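Local coordinates for protein GENE 22 product (Bacillus phage spp1, PDB 2XC8) that is of unknown function but resembles in fold a domain of the receptor-binding protein of lactococcal phage p2, at residues B[94-102]-B[110-118]; B[21-29]-B[41-49]. All coordinates share one frame; numbering follows the deposited sequence.

Contact 1: residues B[94-102]-B[110-118]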
loop_
_atom_site.group_PDB
_atom_site.type_symbol
_atom_site.label_atom_id
_atom_site.label_comp_id
_atom_site.label_asym_id
_atom_site.label_seq_id
_atom_site.Cartn_x
_atom_site.Cartn_y
_atom_site.Cartn_z
ATOM N N LEU B 94 -18.173 11.054 10.686
ATOM C CA LEU B 94 -17.404 10.366 9.694
ATOM C C LEU B 94 -16.030 10.976 9.604
ATOM O O LEU B 94 -15.866 12.142 9.435
ATOM C CB LEU B 94 -18.093 10.331 8.343
ATOM C CG LEU B 94 -17.380 9.720 7.148
ATOM C CD1 LEU B 94 -17.328 8.255 7.129
ATOM C CD2 LEU B 94 -18.056 10.184 5.961
ATOM N N ILE B 95 -15.046 10.127 9.750
ATOM C CA ILE B 95 -13.684 10.540 9.835
ATOM C C ILE B 95 -13.038 10.376 8.495
ATOM O O ILE B 95 -12.495 11.294 8.004
ATOM C CB ILE B 95 -12.924 9.760 10.930
ATOM C CG1 ILE B 95 -13.543 9.972 12.309
ATOM C CG2 ILE B 95 -11.518 10.127 10.939
ATOM C CD1 ILE B 95 -13.571 11.369 12.813
HETATM N N MSE B 96 -13.115 9.198 7.910
HETATM C CA MSE B 96 -12.537 8.952 6.611
HETATM C C MSE B 96 -13.105 7.817 5.762
HETATM O O MSE B 96 -13.705 6.916 6.264
HETATM C CB MSE B 96 -11.037 8.750 6.713
HETATM C CG MSE B 96 -10.621 7.613 7.559
HETATM SE SE MSE B 96 -8.791 7.299 7.784
HETATM C CE MSE B 96 -8.259 8.890 8.544
ATOM N N TYR B 97 -12.922 7.920 4.454
ATOM C CA TYR B 97 -13.348 6.867 3.540
ATOM C C TYR B 97 -12.101 6.228 2.965
ATOM O O TYR B 97 -11.729 6.540 1.870
ATOM C CB TYR B 97 -14.199 7.275 2.324
ATOM C CG TYR B 97 -15.214 8.343 2.483
ATOM C CD1 TYR B 97 -14.844 9.666 2.472
ATOM C CD2 TYR B 97 -16.558 8.043 2.548
ATOM C CE1 TYR B 97 -15.760 10.651 2.606
ATOM C CE2 TYR B 97 -17.490 9.017 2.663
ATOM C CZ TYR B 97 -17.092 10.328 2.693
ATOM O OH TYR B 97 -17.986 11.351 2.819
ATOM N N PRO B 98 -11.461 5.328 3.679
ATOM C CA PRO B 98 -10.158 4.888 3.153
ATOM C C PRO B 98 -10.193 3.871 1.997
ATOM O O PRO B 98 -9.178 3.697 1.321
ATOM C CB PRO B 98 -9.467 4.287 4.383
ATOM C CG PRO B 98 -10.578 3.840 5.261
ATOM C CD PRO B 98 -11.733 4.776 5.021
ATOM N N VAL B 99 -11.330 3.213 1.774
ATOM C CA VAL B 99 -11.448 2.228 0.686
ATOM C C VAL B 99 -12.713 2.447 -0.152
ATOM O O VAL B 99 -13.817 2.547 0.387
ATOM C CB VAL B 99 -11.399 0.756 1.208
ATOM C CG1 VAL B 99 -11.459 -0.241 0.051
ATOM C CG2 VAL B 99 -10.146 0.507 2.042
ATOM N N SER B 100 -12.531 2.525 -1.470
ATOM C CA SER B 100 -13.633 2.663 -2.422
ATOM C C SER B 100 -13.304 1.883 -3.694
ATOM O O SER B 100 -12.465 2.310 -4.490
ATOM C CB SER B 100 -13.881 4.142 -2.744
ATOM O OG SER B 100 -14.930 4.296 -3.687
ATOM N N VAL B 101 -13.956 0.734 -3.874
ATOM C CA VAL B 101 -13.634 -0.182 -4.974
ATOM C C VAL B 101 -14.876 -0.675 -5.723
ATOM O O VAL B 101 -15.880 -1.041 -5.109
ATOM C CB VAL B 101 -12.806 -1.410 -4.477
ATOM C CG1 VAL B 101 -12.433 -2.333 -5.636
ATOM C CG2 VAL B 101 -11.547 -0.962 -3.742
ATOM N N THR B 102 -14.788 -0.676 -7.052
ATOM C CA THR B 102 -15.801 -1.282 -7.909
ATOM C C THR B 102 -15.301 -2.639 -8.408
ATOM O O THR B 102 -14.239 -2.731 -9.031
ATOM C CB THR B 102 -16.166 -0.363 -9.100
ATOM O OG1 THR B 102 -16.590 0.915 -8.607
ATOM C CG2 THR B 102 -17.288 -0.972 -9.939
ATOM N N GLU B 110 -11.503 -2.018 -9.756
ATOM C CA GLU B 110 -11.100 -0.642 -10.023
ATOM C C GLU B 110 -11.478 0.238 -8.838
ATOM O O GLU B 110 -12.650 0.308 -8.454
ATOM C CB GLU B 110 -11.739 -0.125 -11.320
ATOM C CG GLU B 110 -11.405 1.332 -11.679
ATOM C CD GLU B 110 -9.929 1.572 -11.988
ATOM O OE1 GLU B 110 -9.507 2.748 -11.950
ATOM O OE2 GLU B 110 -9.190 0.601 -12.270
ATOM N N GLY B 111 -10.482 0.900 -8.257
ATOM C CA GLY B 111 -10.720 1.762 -7.106
ATOM C C GLY B 111 -9.482 2.335 -6.450
ATOM O O GLY B 111 -8.414 2.414 -7.063
ATOM N N THR B 112 -9.637 2.731 -5.188
ATOM C CA THR B 112 -8.595 3.442 -4.456
ATOM C C THR B 112 -8.487 3.132 -2.961
ATOM O O THR B 112 -9.496 2.968 -2.271
ATOM C CB THR B 112 -8.809 4.978 -4.530
ATOM O OG1 THR B 112 -9.067 5.369 -5.885
ATOM C CG2 THR B 112 -7.586 5.728 -4.023
ATOM N N ILE B 113 -7.246 3.044 -2.487
ATOM C CA ILE B 113 -6.992 2.835 -1.066
ATOM C C ILE B 113 -6.376 4.170 -0.640
ATOM O O ILE B 113 -5.317 4.563 -1.140
ATOM C CB ILE B 113 -6.042 1.652 -0.731
ATOM C CG1 ILE B 113 -6.773 0.315 -0.892
ATOM C CG2 ILE B 113 -5.486 1.780 0.690
ATOM C CD1 ILE B 113 -5.859 -0.903 -0.951
ATOM N N PHE B 114 -7.055 4.871 0.265
ATOM C CA PHE B 114 -6.571 6.149 0.780
ATOM C C PHE B 114 -5.771 5.937 2.062
ATOM O O PHE B 114 -6.306 5.461 3.068
ATOM C CB PHE B 114 -7.737 7.115 1.029
ATOM C CG PHE B 114 -8.408 7.607 -0.228
ATOM C CD1 PHE B 114 -7.949 8.750 -0.877
ATOM C CD2 PHE B 114 -9.508 6.935 -0.753
ATOM C CE1 PHE B 114 -8.570 9.212 -2.038
ATOM C CE2 PHE B 114 -10.136 7.388 -1.913
ATOM C CZ PHE B 114 -9.665 8.528 -2.556
ATOM N N LEU B 115 -4.485 6.282 2.015
ATOM C CA LEU B 115 -3.599 6.142 3.168
ATOM C C LEU B 115 -3.219 7.505 3.733
ATOM O O LEU B 115 -2.435 8.245 3.130
ATOM C CB LEU B 115 -2.340 5.344 2.801
ATOM C CG LEU B 115 -2.473 3.874 2.384
ATOM C CD1 LEU B 115 -1.107 3.307 2.034
ATOM C CD2 LEU B 115 -3.130 3.028 3.471
ATOM N N TYR B 116 -3.780 7.833 4.895
ATOM C CA TYR B 116 -3.563 9.145 5.500
ATOM C C TYR B 116 -2.276 9.164 6.320
ATOM O O TYR B 116 -1.976 8.233 7.072
ATOM C CB TYR B 116 -4.841 9.668 6.165
ATOM C CG TYR B 116 -5.977 9.835 5.174
ATOM C CD1 TYR B 116 -6.055 10.959 4.349
ATOM C CD2 TYR B 116 -6.957 8.853 5.043
ATOM C CE1 TYR B 116 -7.091 11.104 3.427
ATOM C CE2 TYR B 116 -7.996 8.989 4.128
ATOM C CZ TYR B 116 -8.057 10.115 3.323
ATOM O OH TYR B 116 -9.084 10.254 2.418
ATOM N N GLU B 117 -1.537 10.259 6.153
ATOM C CA GLU B 117 -0.244 10.424 6.800
ATOM C C GLU B 117 -0.131 11.669 7.686
ATOM O O GLU B 117 -0.945 12.592 7.577
ATOM C CB GLU B 117 0.687 10.584 5.598
ATOM C CG GLU B 117 2.038 9.900 5.694
ATOM C CD GLU B 117 2.848 10.100 4.419
ATOM O OE1 GLU B 117 3.757 10.959 4.425
ATOM O OE2 GLU B 117 2.568 9.414 3.409
ATOM N N LYS B 118 0.882 11.690 8.553
ATOM C CA LYS B 118 1.189 12.851 9.401
ATOM C C LYS B 118 1.721 14.021 8.564
ATOM O O LYS B 118 2.502 13.816 7.632
ATOM C CB LYS B 118 2.201 12.453 10.490
ATOM C CG LYS B 118 2.753 13.593 11.365
ATOM C CD LYS B 118 1.716 14.137 12.341
ATOM C CE LYS B 118 2.375 15.012 13.435
ATOM N NZ LYS B 118 1.372 15.450 14.450
HETATM O O HOH W 1 -14.496 2.945 -7.173
#

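Contact 2: residues B[21-29]-B[41-49]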
loop_
_atom_site.group_PDB
_atom_site.type_symbol
_atom_site.label_atom_id
_atom_site.label_comp_id
_atom_site.label_asym_id
_atom_site.label_seq_id
_atom_site.Cartn_x
_atom_site.Cartn_y
_atom_site.Cartn_z
ATOM N N GLU B 21 -5.831 -11.204 -2.511
ATOM C CA GLU B 21 -6.447 -11.835 -3.639
ATOM C C GLU B 21 -7.947 -12.009 -3.445
ATOM O O GLU B 21 -8.674 -11.994 -4.371
ATOM C CB GLU B 21 -5.716 -13.144 -3.977
ATOM C CG GLU B 21 -4.873 -13.066 -5.292
ATOM C CD GLU B 21 -3.500 -13.806 -5.326
ATOM O OE1 GLU B 21 -3.366 -14.961 -4.874
ATOM O OE2 GLU B 21 -2.557 -13.232 -5.873
ATOM N N THR B 22 -8.411 -12.103 -2.220
ATOM C CA THR B 22 -9.834 -12.279 -1.923
ATOM C C THR B 22 -10.555 -10.963 -1.611
ATOM O O THR B 22 -11.749 -10.833 -1.890
ATOM C CB THR B 22 -10.072 -13.281 -0.768
ATOM O OG1 THR B 22 -9.316 -12.884 0.383
ATOM C CG2 THR B 22 -9.664 -14.692 -1.180
ATOM N N GLY B 23 -9.839 -9.995 -1.039
ATOM C CA GLY B 23 -10.447 -8.706 -0.706
ATOM C C GLY B 23 -9.529 -7.650 -0.122
ATOM O O GLY B 23 -8.448 -7.385 -0.655
ATOM N N ILE B 24 -9.980 -7.039 0.972
ATOM C CA ILE B 24 -9.262 -5.948 1.630
ATOM C C ILE B 24 -8.959 -6.305 3.084
ATOM O O ILE B 24 -9.821 -6.819 3.799
ATOM C CB ILE B 24 -10.066 -4.610 1.560
ATOM C CG1 ILE B 24 -10.263 -4.149 0.104
ATOM C CG2 ILE B 24 -9.417 -3.508 2.414
ATOM C CD1 ILE B 24 -8.978 -3.782 -0.654
ATOM N N GLU B 25 -7.725 -6.035 3.502
ATOM C CA GLU B 25 -7.294 -6.223 4.882
ATOM C C GLU B 25 -6.835 -4.909 5.493
ATOM O O GLU B 25 -5.938 -4.247 4.965
ATOM C CB GLU B 25 -6.153 -7.236 4.957
ATOM C CG GLU B 25 -6.567 -8.611 5.447
ATOM C CD GLU B 25 -5.427 -9.613 5.380
ATOM O OE1 GLU B 25 -4.282 -9.264 5.753
ATOM O OE2 GLU B 25 -5.680 -10.761 4.956
ATOM N N VAL B 26 -7.461 -4.533 6.602
ATOM C CA VAL B 26 -7.026 -3.383 7.382
ATOM C C VAL B 26 -6.524 -3.902 8.724
ATOM O O VAL B 26 -7.259 -4.575 9.451
ATOM C CB VAL B 26 -8.164 -2.350 7.588
ATOM C CG1 VAL B 26 -7.658 -1.136 8.354
ATOM C CG2 VAL B 26 -8.757 -1.921 6.250
ATOM N N SER B 27 -5.267 -3.603 9.036
ATOM C CA SER B 27 -4.668 -4.029 10.296
ATOM C C SER B 27 -5.170 -3.166 11.451
ATOM O O SER B 27 -5.753 -2.101 11.233
ATOM C CB SER B 27 -3.139 -3.967 10.214
ATOM O OG SER B 27 -2.672 -2.630 10.274
ATOM N N ALA B 28 -4.953 -3.641 12.674
ATOM C CA ALA B 28 -5.217 -2.846 13.865
ATOM C C ALA B 28 -4.238 -1.679 13.891
ATOM O O ALA B 28 -3.050 -1.851 13.598
ATOM C CB ALA B 28 -5.072 -3.696 15.117
ATOM N N GLY B 29 -4.737 -0.495 14.226
ATOM C CA GLY B 29 -3.900 0.696 14.230
ATOM C C GLY B 29 -4.408 1.808 15.119
ATOM O O GLY B 29 -5.146 1.570 16.078
ATOM N N VAL B 41 -7.953 1.748 16.815
ATOM C CA VAL B 41 -8.776 1.283 15.700
ATOM C C VAL B 41 -8.576 -0.219 15.506
ATOM O O VAL B 41 -7.450 -0.688 15.322
ATOM C CB VAL B 41 -8.463 2.054 14.389
ATOM C CG1 VAL B 41 -9.264 1.495 13.222
ATOM C CG2 VAL B 41 -8.755 3.540 14.559
ATOM N N GLU B 42 -9.663 -0.953 15.550
ATOM C CA GLU B 42 -9.636 -2.391 15.367
ATOM C C GLU B 42 -9.395 -2.855 13.930
ATOM O O GLU B 42 -9.667 -2.168 12.977
ATOM C CB GLU B 42 -10.874 -3.043 15.985
ATOM C CG GLU B 42 -12.169 -2.777 15.227
ATOM C CD GLU B 42 -13.452 -3.011 16.021
ATOM O OE1 GLU B 42 -13.770 -4.173 16.264
ATOM O OE2 GLU B 42 -14.145 -2.051 16.383
ATOM N N GLU B 43 -8.802 -4.005 13.783
ATOM C CA GLU B 43 -8.649 -4.609 12.502
ATOM C C GLU B 43 -10.010 -4.831 11.813
ATOM O O GLU B 43 -11.009 -4.908 12.434
ATOM C CB GLU B 43 -7.769 -5.862 12.630
ATOM C CG GLU B 43 -8.485 -7.160 12.766
ATOM C CD GLU B 43 -7.604 -8.390 13.040
ATOM O OE1 GLU B 43 -6.490 -8.299 13.538
ATOM O OE2 GLU B 43 -8.054 -9.497 12.753
ATOM N N VAL B 44 -10.022 -4.882 10.505
ATOM C CA VAL B 44 -11.206 -5.154 9.725
ATOM C C VAL B 44 -10.812 -5.707 8.391
ATOM O O VAL B 44 -9.854 -5.315 7.823
ATOM C CB VAL B 44 -12.113 -3.900 9.542
ATOM C CG1 VAL B 44 -11.502 -2.892 8.652
ATOM C CG2 VAL B 44 -13.435 -4.274 9.052
ATOM N N SER B 45 -11.576 -6.645 7.906
ATOM C CA SER B 45 -11.396 -7.141 6.582
ATOM C C SER B 45 -12.695 -7.566 5.892
ATOM O O SER B 45 -13.653 -7.843 6.549
ATOM C CB SER B 45 -10.296 -8.209 6.563
ATOM O OG SER B 45 -10.716 -9.413 7.066
ATOM N N PHE B 46 -12.714 -7.577 4.565
ATOM C CA PHE B 46 -13.885 -7.984 3.792
ATOM C C PHE B 46 -13.504 -8.500 2.407
ATOM O O PHE B 46 -12.510 -8.061 1.823
ATOM C CB PHE B 46 -14.918 -6.846 3.696
ATOM C CG PHE B 46 -14.412 -5.599 3.013
ATOM C CD1 PHE B 46 -14.633 -5.396 1.652
ATOM C CD2 PHE B 46 -13.740 -4.614 3.734
ATOM C CE1 PHE B 46 -14.177 -4.242 1.017
ATOM C CE2 PHE B 46 -13.280 -3.457 3.108
ATOM C CZ PHE B 46 -13.501 -3.271 1.746
ATOM N N ASP B 47 -14.301 -9.434 1.893
ATOM C CA ASP B 47 -14.109 -9.967 0.549
ATOM C C ASP B 47 -14.606 -8.974 -0.493
ATOM O O ASP B 47 -15.626 -8.308 -0.291
ATOM C CB ASP B 47 -14.850 -11.298 0.380
ATOM C CG ASP B 47 -14.342 -12.385 1.316
ATOM O OD1 ASP B 47 -13.130 -12.411 1.617
ATOM O OD2 ASP B 47 -15.163 -13.224 1.745
ATOM N N LEU B 48 -13.881 -8.876 -1.603
ATOM C CA LEU B 48 -14.324 -8.080 -2.742
ATOM C C LEU B 48 -15.109 -8.979 -3.695
ATOM O O LEU B 48 -14.692 -9.240 -4.829
ATOM C CB LEU B 48 -13.137 -7.397 -3.432
ATOM C CG LEU B 48 -12.487 -6.232 -2.673
ATOM C CD1 LEU B 48 -11.108 -5.926 -3.234
ATOM C CD2 LEU B 48 -13.368 -4.982 -2.691
ATOM N N THR B 49 -16.253 -9.450 -3.201
ATOM C CA THR B 49 -17.088 -10.426 -3.892
ATOM C C THR B 49 -17.795 -9.804 -5.096
ATOM O O THR B 49 -18.513 -8.811 -4.951
ATOM C CB THR B 49 -18.134 -11.049 -2.932
ATOM O OG1 THR B 49 -17.490 -11.471 -1.723
ATOM C CG2 THR B 49 -18.827 -12.247 -3.575
HETATM O O HOH W 2 -4.308 -6.430 12.683
#

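Contact 1: residues B[94-102]-B[110-118]
Met96, a selenomethionine, lays its SE atom beside the ring of Tyr116 in a Met-aromatic contact. SE is 3.6 Å from Tyr116 CD2 and approaches the ring obliquely, 63° off its normal. The bend at chi3 (60°) carries CE alongside the ring too, where it meets CD2 of Tyr116 at 3.7 Å. The two side chains run past each other in opposite directions. Tyr12 and Leu13 of strand 11-13 pack on Tyr116 and Met96, respectively. Met96 also forms a classic beta bulge with Ile95 opposite Leu62.

From Pro98 on, the two strands pair in antiparallel fashion. Phe114 N donates to Pro98 O at 2.6 Å, and the ring of Phe114 turns CD2 to Tyr97 O at 3.5 Å. Val99 and Ile113 form a non-hydrogen-bonded pair on the buried face. Gly111 lies across from Val101, with the CA atoms of the two residues only 4.1 Å apart.

The other face carries Ser100, Thr102, Glu110 and Thr112 and is more open. A water sits there, 3.2 Å from Thr102 OG1, with weak bonds to Ser100 O and Glu110 O. The Glu110 carboxylate leads away from segment 94-102, and its OE2 makes a weak hydrogen bond to Gly1 N.

The chemistry is thus split: backbone hydrogen bonds lock the register from Pro98 to Thr102, whereas at Met96 the joint rests on apolar and sulfur-aromatic packing.

Contact 2: residues B[21-29]-B[41-49]
Ile24 lies over one face of the Phe46 ring. Its CB stands 4.0 Å from the ring centroid and 24° off the normal, a CH-pi contact offset toward the rim. The Phe46 side chain starts between its own backbone N and carbonyl carbon (chi1 61°). This swings the ring back toward Ile24, and the two side chains run side by side in the same direction. Ile24 CG1 also meets Leu48 CD1 at 3.9 Å, which extends the apolar row.

Two residues further on, Val26 and Val44, the next hydrogen-bonded pair, also lie side by side. Val44 CG1 touches Val26 CB at 3.5 Å. The backbone ties both pairs: Ile24 with Phe46 and Val26 with Val44 are hydrogen-bonded antiparallel pairs. Val26 N donates to Val44 O at 2.8 Å, with a C=O...N angle of 175°.

The opposite face is polar. Glu25 lays its CG against Ser45 CB at 3.9 Å. Past Val26 the regular ladder is interrupted, and a water bridges the gap between Ala28 N and Glu43 OE1. Pairing resumes at Gly29 and Val41, joined by two hydrogen bonds. At the other end, Leu48 N donates to Thr22 O at 2.9 Å, and Leu48 is the centre of an inverse gamma turn.

The apolar face of this hairpin covers the five-stranded sheet: Val26, Val41 and Val44 pack on Trp73 of strand 71-79, Phe46 on Leu60 of strand 56-64, and Ile24 on Val99 of strand 93-103. On the other edge of 21-29, Glu25 bonds through its backbone to Lys18 of strand 17-19, and Ser27 to Glu16.

Contact 2 comes first along the chain and closes before contact 1 opens. Each is a beta hairpin, and each belongs to a different sheet. Contact 1 joins strands 93-103 and 109-117 within the mixed five-stranded sheet, close to the centre of the chain. Contact 2 joins strands 23-33 and 37-47 in the antiparallel sheet that packs against it. The contact centres lie about 12 Å apart, and apolar side chains bridge them: Val99 CG1 is 4.0 Å from Phe46 CZ, and Val101 CB is 4.0 Å from Leu48 CD2. The two hairpins thus supply facing walls of one hydrophobic core in a chain whose modelled part has no helix.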